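Local structure of NanU sialic acid binding protein (Bacteroides fragilis, 4L7T) at residues A[478-481]-A[482-485]; A[437-440]-A[441-445]; A[468-471]-A[472-476]. The protein probably binds sialic acid with high affinity at the outer membrane, as a SusD-like partner in its uptake by Bacteroides fragilis. All coordinates share one frame; numbering follows the deposited sequence.

Contact 1. Residues A[478-481]-A[482-485]; sequences GADY and VTKR. With NA (sodium ion), chain F; ACT (acetate ion), chain B.
Both side-chain groups of T483 lie close to A479 O, CG2 at 3.3 Å and OG1 at 3.1 Å, while T483 N donates to the same carbonyl oxygen over 2.8 Å. The chi1 of 61° sets OG1 between backbone N and carbonyl carbon, folded back onto the preceding turn. There a water joins OG1 to the carboxylate of D480, donating to OD1 over 2.8 Å. V482 has CG1 anti to its backbone N (chi1 172°); CG2 lies against G478 O, and the isopropyl group faces W471, L474 and R475 of helix 470-477. The Y481 ring packs on L453, E454 and L457 of helix 452-463, with G478 O in its plane at the edge. R485 extends from CG to NE, making a salt bridge with E454 and donating from NE to K444 O. T483 O binds a sodium ion at 2.3 Å, completed by T486 O and three waters. A479 N donates over 3.0 Å to OXT of an acetate, probably from the crystallisation liquor, which the helix dipole would probably favour. G478, with positive phi, breaks the chain between two successive helices, following 470-477 and N-capping 479-485, and the sodium site sits at the far end of the second.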
ATOM      1  N   GLY A 478      -3.177   4.166  17.089  1.00 14.11           N
ATOM      2  CA  GLY A 478      -4.407   4.673  17.746  1.00 17.10           C
ATOM      3  C   GLY A 478      -4.693   6.148  17.484  1.00 16.52           C
ATOM      4  O   GLY A 478      -3.916   6.886  16.843  1.00 15.38           O
ATOM      5  N   ALA A 479      -5.873   6.538  17.948  1.00 16.24           N
ATOM      6  CA  ALA A 479      -6.444   7.837  17.625  1.00 17.26           C
ATOM      7  C   ALA A 479      -5.486   8.962  17.999  1.00 17.79           C
ATOM      8  O   ALA A 479      -5.380   9.942  17.240  1.00 17.92           O
ATOM      9  CB  ALA A 479      -7.827   8.012  18.327  1.00 19.35           C
ATOM     10  N   ASP A 480      -4.742   8.853  19.118  1.00 17.71           N
ATOM     11  CA  ASP A 480      -3.848   9.907  19.527  1.00 19.69           C
ATOM     12  C   ASP A 480      -2.658  10.072  18.578  1.00 17.98           C
ATOM     13  O   ASP A 480      -2.141  11.168  18.376  1.00 19.21           O
ATOM     14  CB  ASP A 480      -3.303   9.664  20.949  1.00 20.71           C
ATOM     15  CG  ASP A 480      -4.338  10.010  22.051  1.00 29.01           C
ATOM     16  OD1 ASP A 480      -5.393  10.626  21.726  1.00 37.03           O
ATOM     17  OD2 ASP A 480      -4.076   9.724  23.266  1.00 36.06           O
ATOM     18  N   TYR A 481      -2.202   8.933  18.022  1.00 15.12           N
ATOM     19  CA  TYR A 481      -1.149   9.078  17.023  1.00 15.05           C
ATOM     20  C   TYR A 481      -1.685   9.755  15.718  1.00 14.18           C
ATOM     21  O   TYR A 481      -1.002  10.568  15.087  1.00 13.99           O
ATOM     22  CB  TYR A 481      -0.565   7.697  16.615  1.00 14.77           C
ATOM     23  CG  TYR A 481       0.193   7.028  17.688  1.00 17.26           C
ATOM     24  CD1 TYR A 481       1.603   7.143  17.747  1.00 18.09           C
ATOM     25  CD2 TYR A 481      -0.489   6.317  18.673  1.00 18.01           C
ATOM     26  CE1 TYR A 481       2.327   6.505  18.792  1.00 18.89           C
ATOM     27  CE2 TYR A 481       0.220   5.719  19.711  1.00 21.11           C
ATOM     28  CZ  TYR A 481       1.602   5.814  19.749  1.00 19.99           C
ATOM     29  OH  TYR A 481       2.332   5.164  20.757  1.00 22.13           O
ATOM     30  N   VAL A 482      -2.899   9.397  15.336  1.00 13.41           N
ATOM     31  CA  VAL A 482      -3.560   9.974  14.137  1.00 13.64           C
ATOM     32  C   VAL A 482      -3.791  11.483  14.352  1.00 14.77           C
ATOM     33  O   VAL A 482      -3.387  12.279  13.488  1.00 16.55           O
ATOM     34  CB  VAL A 482      -4.923   9.302  13.854  1.00 15.33           C
ATOM     35  CG1 VAL A 482      -5.717  10.044  12.694  1.00 15.30           C
ATOM     36  CG2 VAL A 482      -4.763   7.815  13.461  1.00 15.51           C
ATOM     37  N   THR A 483      -4.420  11.883  15.471  1.00 16.27           N
ATOM     38  CA  THR A 483      -4.773  13.306  15.640  1.00 17.00           C
ATOM     39  C   THR A 483      -3.520  14.163  15.884  1.00 17.53           C
ATOM     40  O   THR A 483      -3.511  15.351  15.557  1.00 17.88           O
ATOM     41  CB  THR A 483      -5.844  13.461  16.789  1.00 16.93           C
ATOM     42  OG1 THR A 483      -5.263  12.985  17.992  1.00 19.18           O
ATOM     43  CG2 THR A 483      -7.091  12.692  16.432  1.00 19.36           C
ATOM     44  N   LYS A 484      -2.439  13.605  16.426  1.00 16.54           N
ATOM     45  CA  LYS A 484      -1.208  14.351  16.580  1.00 17.00           C
ATOM     46  C   LYS A 484      -0.603  14.786  15.288  1.00 16.63           C
ATOM     47  O   LYS A 484      -0.171  15.941  15.157  1.00 17.47           O
ATOM     48  CB  LYS A 484      -0.193  13.543  17.397  1.00 19.21           C
ATOM     49  CG  LYS A 484       1.065  14.227  17.533  1.00 21.36           C
ATOM     50  CD  LYS A 484       1.000  15.368  18.600  1.00 31.56           C
ATOM     51  CE  LYS A 484       2.428  15.926  18.837  1.00 35.33           C
ATOM     52  NZ  LYS A 484       2.457  17.273  19.480  1.00 38.89           N
ATOM     53  N   ARG A 485      -0.600  13.872  14.296  1.00 14.83           N
ATOM     54  CA  ARG A 485       0.133  14.156  13.074  1.00 15.32           C
ATOM     55  C   ARG A 485      -0.744  14.451  11.870  1.00 15.82           C
ATOM     56  O   ARG A 485      -0.223  14.782  10.782  1.00 19.41           O
ATOM     57  CB  ARG A 485       1.166  13.052  12.781  1.00 14.92           C
ATOM     58  CG  ARG A 485       2.368  13.140  13.755  1.00 16.15           C
ATOM     59  CD  ARG A 485       3.534  12.310  13.270  1.00 13.10           C
ATOM     60  NE  ARG A 485       4.758  12.514  14.052  1.00 16.10           N
ATOM     61  CZ  ARG A 485       5.307  11.601  14.864  1.00 18.95           C
ATOM     62  NH1 ARG A 485       4.705  10.435  15.066  1.00 18.47           N
ATOM     63  NH2 ARG A 485       6.484  11.869  15.420  1.00 18.55           N
TER
HETATM   64 NA    NA F 605      -4.545  17.045  14.449  1.00 23.24          NA
HETATM   65  C   ACT B 601      -6.708   4.071  20.540  1.00 32.33           C
HETATM   66  O   ACT B 601      -6.202   3.022  20.002  1.00 31.30           O
HETATM   67  OXT ACT B 601      -7.430   4.864  19.831  1.00 29.09           O
HETATM   68  CH3 ACT B 601      -6.407   4.345  21.982  1.00 33.41           C
HETATM   69  O   HOH W   1      -7.229  11.657  19.816  1.00 31.54           O
HETATM   70  O   HOH W   2       1.867  10.252  15.462  1.00 17.03           O
HETATM   71  O   HOH W   3      -2.449  17.795  13.939  1.00 33.98           O
HETATM   72  O   HOH W   4      -6.599  16.567  14.415  1.00 22.41           O
HETATM   73  O   HOH W   5      -5.158  19.123  13.394  1.00 31.00           O

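Contact 2. Residues A[437-440]-A[441-445]; sequences GDFY and TDNKY
The F439 ring and the N443 amide approach each other obliquely, planes 49° apart, with F439 CE2 3.6 Å from N443 ND2. One face of the phenyl ring has a water over its centre; its edge meets Y440 CD1 in plane. On one face of the Y440 ring sits F439 CD2, offset toward the rim, and G437 N lies in plane at its edge. The same water donates to F439 O and accepts a weak bond from N443 ND2, whose main partner is K331 O. N443 reaches back because its CG is anti to the backbone N (chi1 -174°). Its other amide atom, OD1, accepts from Y445 N over 3.0 Å, in the carbonyl plane: an Asx turn, following the short 3-10 turn that ends at Y440 in the loop between helices 427-430 and 452-463. Where the 3-10 turn gives way to loop, T441 grips D438 O twice, from its backbone N at 3.1 Å and from OG1 at 2.9 Å, the amide from well above the carbonyl plane, the hydroxyl close to it. N443 N adds a weak bond to Y440 O. Y440 OH bonds D435 of the same loop and R462 of helix 452-463.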
ATOM      1  N   GLY A 437      18.104  13.342  18.616  1.00 26.01           N
ATOM      2  CA  GLY A 437      18.774  14.634  18.748  1.00 26.32           C
ATOM      3  C   GLY A 437      18.184  15.744  17.911  1.00 27.72           C
ATOM      4  O   GLY A 437      16.956  15.788  17.677  1.00 26.29           O
ATOM      5  N   ASP A 438      19.058  16.652  17.472  1.00 28.94           N
ATOM      6  CA  ASP A 438      18.635  17.937  16.925  1.00 29.21           C
ATOM      7  C   ASP A 438      17.816  17.849  15.639  1.00 28.03           C
ATOM      8  O   ASP A 438      16.977  18.719  15.370  1.00 27.75           O
ATOM      9  CB  ASP A 438      19.886  18.768  16.588  1.00 32.24           C
ATOM     10  CG  ASP A 438      20.555  19.378  17.815  1.00 37.82           C
ATOM     11  OD1 ASP A 438      20.042  19.259  18.958  1.00 42.03           O
ATOM     12  OD2 ASP A 438      21.618  20.006  17.592  1.00 45.17           O
ATOM     13  N   PHE A 439      18.089  16.830  14.828  1.00 24.07           N
ATOM     14  CA  PHE A 439      17.344  16.613  13.586  1.00 23.64           C
ATOM     15  C   PHE A 439      15.822  16.588  13.837  1.00 23.08           C
ATOM     16  O   PHE A 439      15.042  16.897  12.897  1.00 24.46           O
ATOM     17  CB  PHE A 439      17.822  15.294  12.877  1.00 24.13           C
ATOM     18  CG  PHE A 439      17.140  15.029  11.566  1.00 22.15           C
ATOM     19  CD1 PHE A 439      17.644  15.498  10.348  1.00 20.51           C
ATOM     20  CD2 PHE A 439      15.941  14.295  11.555  1.00 24.56           C
ATOM     21  CE1 PHE A 439      16.944  15.260   9.157  1.00 23.49           C
ATOM     22  CE2 PHE A 439      15.267  14.039  10.366  1.00 21.69           C
ATOM     23  CZ  PHE A 439      15.778  14.463   9.180  1.00 21.06           C
ATOM     24  N   TYR A 440      15.421  16.228  15.049  1.00 21.14           N
ATOM     25  CA  TYR A 440      14.001  16.010  15.416  1.00 22.48           C
ATOM     26  C   TYR A 440      13.330  17.244  16.032  1.00 24.68           C
ATOM     27  O   TYR A 440      12.134  17.228  16.288  1.00 23.36           O
ATOM     28  CB  TYR A 440      13.739  14.739  16.286  1.00 21.90           C
ATOM     29  CG  TYR A 440      14.252  13.557  15.504  1.00 17.34           C
ATOM     30  CD1 TYR A 440      13.559  13.113  14.369  1.00 16.76           C
ATOM     31  CD2 TYR A 440      15.528  12.985  15.751  1.00 19.14           C
ATOM     32  CE1 TYR A 440      14.095  12.078  13.529  1.00 17.21           C
ATOM     33  CE2 TYR A 440      16.058  11.982  14.906  1.00 18.13           C
ATOM     34  CZ  TYR A 440      15.300  11.510  13.817  1.00 18.43           C
ATOM     35  OH  TYR A 440      15.804  10.513  12.980  1.00 18.11           O
ATOM     36  N   THR A 441      14.101  18.287  16.347  1.00 26.57           N
ATOM     37  CA  THR A 441      13.512  19.254  17.315  1.00 29.07           C
ATOM     38  C   THR A 441      12.277  20.006  16.837  1.00 31.08           C
ATOM     39  O   THR A 441      11.318  20.199  17.624  1.00 33.89           O
ATOM     40  CB  THR A 441      14.526  20.229  17.833  1.00 30.03           C
ATOM     41  OG1 THR A 441      15.239  20.695  16.702  1.00 33.06           O
ATOM     42  CG2 THR A 441      15.462  19.546  18.750  1.00 24.51           C
ATOM     43  N   ASP A 442      12.267  20.455  15.601  1.00 29.65           N
ATOM     44  CA  ASP A 442      11.026  21.123  15.122  1.00 30.84           C
ATOM     45  C   ASP A 442      10.494  20.268  13.978  1.00 27.54           C
ATOM     46  O   ASP A 442      10.255  20.763  12.895  1.00 27.74           O
ATOM     47  CB  ASP A 442      11.352  22.592  14.668  1.00 33.28           C
ATOM     48  CG  ASP A 442      10.230  23.265  13.816  1.00 40.35           C
ATOM     49  OD1 ASP A 442       9.048  23.299  14.256  1.00 47.90           O
ATOM     50  OD2 ASP A 442      10.548  23.773  12.686  1.00 47.14           O
ATOM     51  N   ASN A 443      10.359  18.960  14.215  1.00 23.72           N
ATOM     52  CA  ASN A 443      10.078  18.029  13.074  1.00 20.85           C
ATOM     53  C   ASN A 443       8.771  17.360  13.349  1.00 18.80           C
ATOM     54  O   ASN A 443       8.692  16.545  14.239  1.00 20.08           O
ATOM     55  CB  ASN A 443      11.223  16.992  12.937  1.00 20.73           C
ATOM     56  CG  ASN A 443      11.073  16.109  11.706  1.00 21.06           C
ATOM     57  OD1 ASN A 443       9.940  15.840  11.293  1.00 19.18           O
ATOM     58  ND2 ASN A 443      12.194  15.747  11.052  1.00 17.00           N
ATOM     59  N   LYS A 444       7.688  17.798  12.698  1.00 17.31           N
ATOM     60  CA  LYS A 444       6.360  17.255  13.071  1.00 17.49           C
ATOM     61  C   LYS A 444       6.122  15.836  12.537  1.00 14.85           C
ATOM     62  O   LYS A 444       5.099  15.241  12.936  1.00 16.55           O
ATOM     63  CB  LYS A 444       5.211  18.096  12.526  1.00 17.44           C
ATOM     64  CG  LYS A 444       5.126  18.096  11.010  1.00 23.55           C
ATOM     65  CD  LYS A 444       4.099  19.131  10.484  1.00 29.12           C
ATOM     66  CE  LYS A 444       3.261  18.548   9.375  1.00 32.09           C
ATOM     67  NZ  LYS A 444       2.171  17.582   9.837  1.00 34.63           N
ATOM     68  N   TYR A 445       7.044  15.352  11.696  1.00 15.80           N
ATOM     69  CA  TYR A 445       6.802  14.100  10.941  1.00 14.22           C
ATOM     70  C   TYR A 445       7.298  12.856  11.679  1.00 16.08           C
ATOM     71  O   TYR A 445       6.843  11.721  11.425  1.00 15.67           O
ATOM     72  CB  TYR A 445       7.462  14.173   9.564  1.00 14.48           C
ATOM     73  CG  TYR A 445       6.967  15.311   8.724  1.00 16.16           C
ATOM     74  CD1 TYR A 445       5.720  15.225   8.083  1.00 15.85           C
ATOM     75  CD2 TYR A 445       7.776  16.431   8.533  1.00 18.93           C
ATOM     76  CE1 TYR A 445       5.267  16.269   7.316  1.00 15.53           C
ATOM     77  CE2 TYR A 445       7.338  17.532   7.758  1.00 18.38           C
ATOM     78  CZ  TYR A 445       6.080  17.412   7.143  1.00 19.11           C
ATOM     79  OH  TYR A 445       5.582  18.449   6.392  1.00 18.44           O
TER
HETATM   80  O   HOH W   6      14.641  18.005  10.692  1.00 36.68           O

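Contact 3. Residues A[468-471]-A[472-476]; sequences GKRW and YDLRL. With EDO (1,2-ethanediol), chain D.
R475 lays its aliphatic chain over the indole of W471 in a CH-pi contact, CG standing 3.9 Å from the centroid of the five-membered ring and 20° off its normal. CD continues along the same side to the benzene half, 3.7 Å from W471 CZ2. Bends at chi2 and chi3 then turn the guanidinium away, its plane 58° from the ring, and NH2 donates to R144 O. The Y472 ring meets the indole less closely: the planes make 42° and the nearest carbons, W471 CD1 and Y472 CD1, are 4.1 Å apart. L474 lies over one face of the R470 guanidinium, CG offset toward its rim, while CD1 comes 4.0 Å from R470 NE.

Backbone bonds run from D473 N to K469 O, L474 N to R470 O and R475 N to W471 O, the i to i+4 pattern of the start of helix 470-477, entered through G468 with positive phi. This short helix packs against helices 452-463 and 479-485 in the helical SusD-family fold.

Water extends the polar groups. One molecule accepts from W471 NE1, in the indole plane, and from R475 NE at 2.9 Å, tying the two side chains together beside their CH-pi contact. Another accepts from R470 NH1 at 2.8 Å and touches D473 OD2 weakly; it also meets a 1,2-ethanediol, probably from the crystallisation liquor, whose O2 donates to D473 OD2 over 2.7 Å.

Charge pairing is with residues elsewhere in the chain: D473 OD2 forms a salt bridge with R460, and R470 NH2 one with D63, besides donating to Y445 O. Y472 OH, by contrast, is hydrogen-bonded to H141 and S145.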
ATOM      1  N   GLY A 468       1.289   3.399   0.311  1.00 11.50           N
ATOM      2  CA  GLY A 468      -0.029   3.155   0.934  1.00 11.93           C
ATOM      3  C   GLY A 468      -0.009   2.583   2.316  1.00 12.18           C
ATOM      4  O   GLY A 468      -0.900   1.841   2.674  1.00 12.62           O
ATOM      5  N   LYS A 469       0.939   3.048   3.098  1.00 11.65           N
ATOM      6  CA  LYS A 469       1.106   2.551   4.470  1.00 10.91           C
ATOM      7  C   LYS A 469       0.841   3.605   5.588  1.00 10.23           C
ATOM      8  O   LYS A 469       0.335   3.204   6.649  1.00 13.29           O
ATOM      9  CB  LYS A 469       2.550   2.058   4.739  1.00 10.08           C
ATOM     10  CG  LYS A 469       3.026   0.936   3.770  1.00 15.26           C
ATOM     11  CD  LYS A 469       2.032  -0.162   3.736  1.00 16.86           C
ATOM     12  CE  LYS A 469       2.521  -1.289   2.762  1.00 22.31           C
ATOM     13  NZ  LYS A 469       1.495  -2.426   2.441  1.00 26.76           N
ATOM     14  N   ARG A 470       1.208   4.861   5.392  1.00 10.24           N
ATOM     15  CA  ARG A 470       1.374   5.850   6.527  1.00  9.81           C
ATOM     16  C   ARG A 470       0.050   5.977   7.333  1.00  9.78           C
ATOM     17  O   ARG A 470       0.096   6.043   8.572  1.00 11.94           O
ATOM     18  CB  ARG A 470       1.856   7.181   5.961  1.00 10.65           C
ATOM     19  CG  ARG A 470       2.035   8.296   7.057  1.00 10.20           C
ATOM     20  CD  ARG A 470       2.981   7.948   8.174  1.00  9.70           C
ATOM     21  NE  ARG A 470       3.248   9.207   8.888  1.00 12.40           N
ATOM     22  CZ  ARG A 470       4.176   9.292   9.865  1.00 13.60           C
ATOM     23  NH1 ARG A 470       4.860   8.202  10.263  1.00 14.21           N
ATOM     24  NH2 ARG A 470       4.408  10.501  10.404  1.00 13.60           N
ATOM     25  N   TRP A 471      -1.064   6.210   6.627  1.00 10.74           N
ATOM     26  CA  TRP A 471      -2.359   6.363   7.319  1.00 10.61           C
ATOM     27  C   TRP A 471      -2.701   5.131   8.112  1.00 12.43           C
ATOM     28  O   TRP A 471      -3.054   5.213   9.348  1.00 12.11           O
ATOM     29  CB  TRP A 471      -3.445   6.780   6.346  1.00 10.04           C
ATOM     30  CG  TRP A 471      -4.833   6.726   6.897  1.00  9.37           C
ATOM     31  CD1 TRP A 471      -5.754   5.727   6.707  1.00 11.82           C
ATOM     32  CD2 TRP A 471      -5.483   7.732   7.709  1.00  9.58           C
ATOM     33  NE1 TRP A 471      -6.969   6.032   7.380  1.00 13.29           N
ATOM     34  CE2 TRP A 471      -6.798   7.231   8.023  1.00 12.26           C
ATOM     35  CE3 TRP A 471      -5.061   8.985   8.246  1.00 12.61           C
ATOM     36  CZ2 TRP A 471      -7.721   7.956   8.800  1.00 13.87           C
ATOM     37  CZ3 TRP A 471      -5.985   9.690   9.063  1.00 12.52           C
ATOM     38  CH2 TRP A 471      -7.272   9.166   9.329  1.00 12.27           C
ATOM     39  N   TYR A 472      -2.521   3.951   7.502  1.00 11.32           N
ATOM     40  CA  TYR A 472      -2.841   2.744   8.278  1.00 10.25           C
ATOM     41  C   TYR A 472      -1.823   2.504   9.457  1.00 10.84           C
ATOM     42  O   TYR A 472      -2.271   1.893  10.460  1.00 14.33           O
ATOM     43  CB  TYR A 472      -2.806   1.535   7.331  1.00 10.66           C
ATOM     44  CG  TYR A 472      -4.013   1.342   6.462  1.00 12.41           C
ATOM     45  CD1 TYR A 472      -5.291   1.618   6.918  1.00 11.95           C
ATOM     46  CD2 TYR A 472      -3.842   0.810   5.150  1.00 12.88           C
ATOM     47  CE1 TYR A 472      -6.403   1.294   6.104  1.00 12.56           C
ATOM     48  CE2 TYR A 472      -4.955   0.488   4.322  1.00 13.53           C
ATOM     49  CZ  TYR A 472      -6.222   0.700   4.860  1.00 16.48           C
ATOM     50  OH  TYR A 472      -7.309   0.389   4.098  1.00 13.38           O
ATOM     51  N   ASP A 473      -0.583   2.979   9.341  1.00 11.52           N
ATOM     52  CA  ASP A 473       0.438   2.790  10.413  1.00 12.39           C
ATOM     53  C   ASP A 473       0.019   3.650  11.641  1.00 11.21           C
ATOM     54  O   ASP A 473       0.027   3.140  12.777  1.00 13.26           O
ATOM     55  CB  ASP A 473       1.801   3.194   9.966  1.00 13.50           C
ATOM     56  CG  ASP A 473       2.439   2.174   8.943  1.00 20.67           C
ATOM     57  OD1 ASP A 473       1.925   1.054   8.758  1.00 26.42           O
ATOM     58  OD2 ASP A 473       3.477   2.528   8.367  1.00 24.84           O
ATOM     59  N   LEU A 474      -0.406   4.878  11.375  1.00 11.24           N
ATOM     60  CA  LEU A 474      -0.911   5.740  12.465  1.00 11.89           C
ATOM     61  C   LEU A 474      -2.167   5.160  13.027  1.00 11.70           C
ATOM     62  O   LEU A 474      -2.284   5.112  14.251  1.00 13.50           O
ATOM     63  CB  LEU A 474      -1.151   7.202  12.017  1.00 10.76           C
ATOM     64  CG  LEU A 474       0.130   7.885  11.534  1.00 13.76           C
ATOM     65  CD1 LEU A 474      -0.147   9.261  10.949  1.00 13.38           C
ATOM     66  CD2 LEU A 474       1.130   8.118  12.704  1.00 16.39           C
ATOM     67  N   ARG A 475      -3.089   4.743  12.176  1.00 11.51           N
ATOM     68  CA  ARG A 475      -4.372   4.202  12.663  1.00 11.34           C
ATOM     69  C   ARG A 475      -4.173   2.977  13.536  1.00 13.32           C
ATOM     70  O   ARG A 475      -4.903   2.800  14.506  1.00 12.20           O
ATOM     71  CB  ARG A 475      -5.301   3.770  11.498  1.00 11.15           C
ATOM     72  CG  ARG A 475      -5.935   4.979  10.817  1.00 12.67           C
ATOM     73  CD  ARG A 475      -7.321   5.383  11.401  1.00 13.04           C
ATOM     74  NE  ARG A 475      -8.333   4.390  11.127  1.00 16.29           N
ATOM     75  CZ  ARG A 475      -9.035   3.665  11.976  1.00 15.41           C
ATOM     76  NH1 ARG A 475      -8.836   3.726  13.287  1.00 17.10           N
ATOM     77  NH2 ARG A 475      -9.917   2.814  11.494  1.00 13.33           N
ATOM     78  N   LEU A 476      -3.233   2.095  13.179  1.00 12.34           N
ATOM     79  CA  LEU A 476      -3.062   0.893  14.009  1.00 13.09           C
ATOM     80  C   LEU A 476      -2.679   1.331  15.455  1.00 14.09           C
ATOM     81  O   LEU A 476      -3.137   0.779  16.450  1.00 14.30           O
ATOM     82  CB  LEU A 476      -1.968  -0.017  13.374  1.00 12.53           C
ATOM     83  CG  LEU A 476      -1.389  -1.053  14.363  1.00 15.23           C
ATOM     84  CD1 LEU A 476      -2.421  -2.109  14.537  1.00 15.05           C
ATOM     85  CD2 LEU A 476      -0.079  -1.629  13.724  1.00 13.72           C
TER
HETATM   86  C1  EDO D 603       4.845   6.060   4.685  1.00 30.42           C
HETATM   87  O1  EDO D 603       5.852   7.111   4.316  1.00 33.20           O
HETATM   88  C2  EDO D 603       4.956   4.784   5.564  1.00 22.64           C
HETATM   89  O2  EDO D 603       4.407   4.556   6.934  1.00 27.25           O
HETATM   90  O   HOH W   7       4.810   5.489   9.540  1.00 16.56           O
HETATM   91  O   HOH W   8      -9.418   4.701   8.478  1.00 13.31           O

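Overall arrangement
Contact 3 is buried about 9 Å from the centre of the chain, measured to its own centre; contact 1 lies at the surface about 20 Å out, and contact 2 is a partly buried loop about 26 Å out. Contacts 1 and 3 hold successive helices that pack on each other, and two carbonyls at the end of contact 2 take one arginine from each. The chemistry follows place. Buried contact 3 relies on aromatic and arginine packing with salt bridges to surrounding residues, surface contact 1 on water, sodium and acetate, and contact 2 on backbone and side-chain bonds that shape a 3-10 turn and an Asx turn.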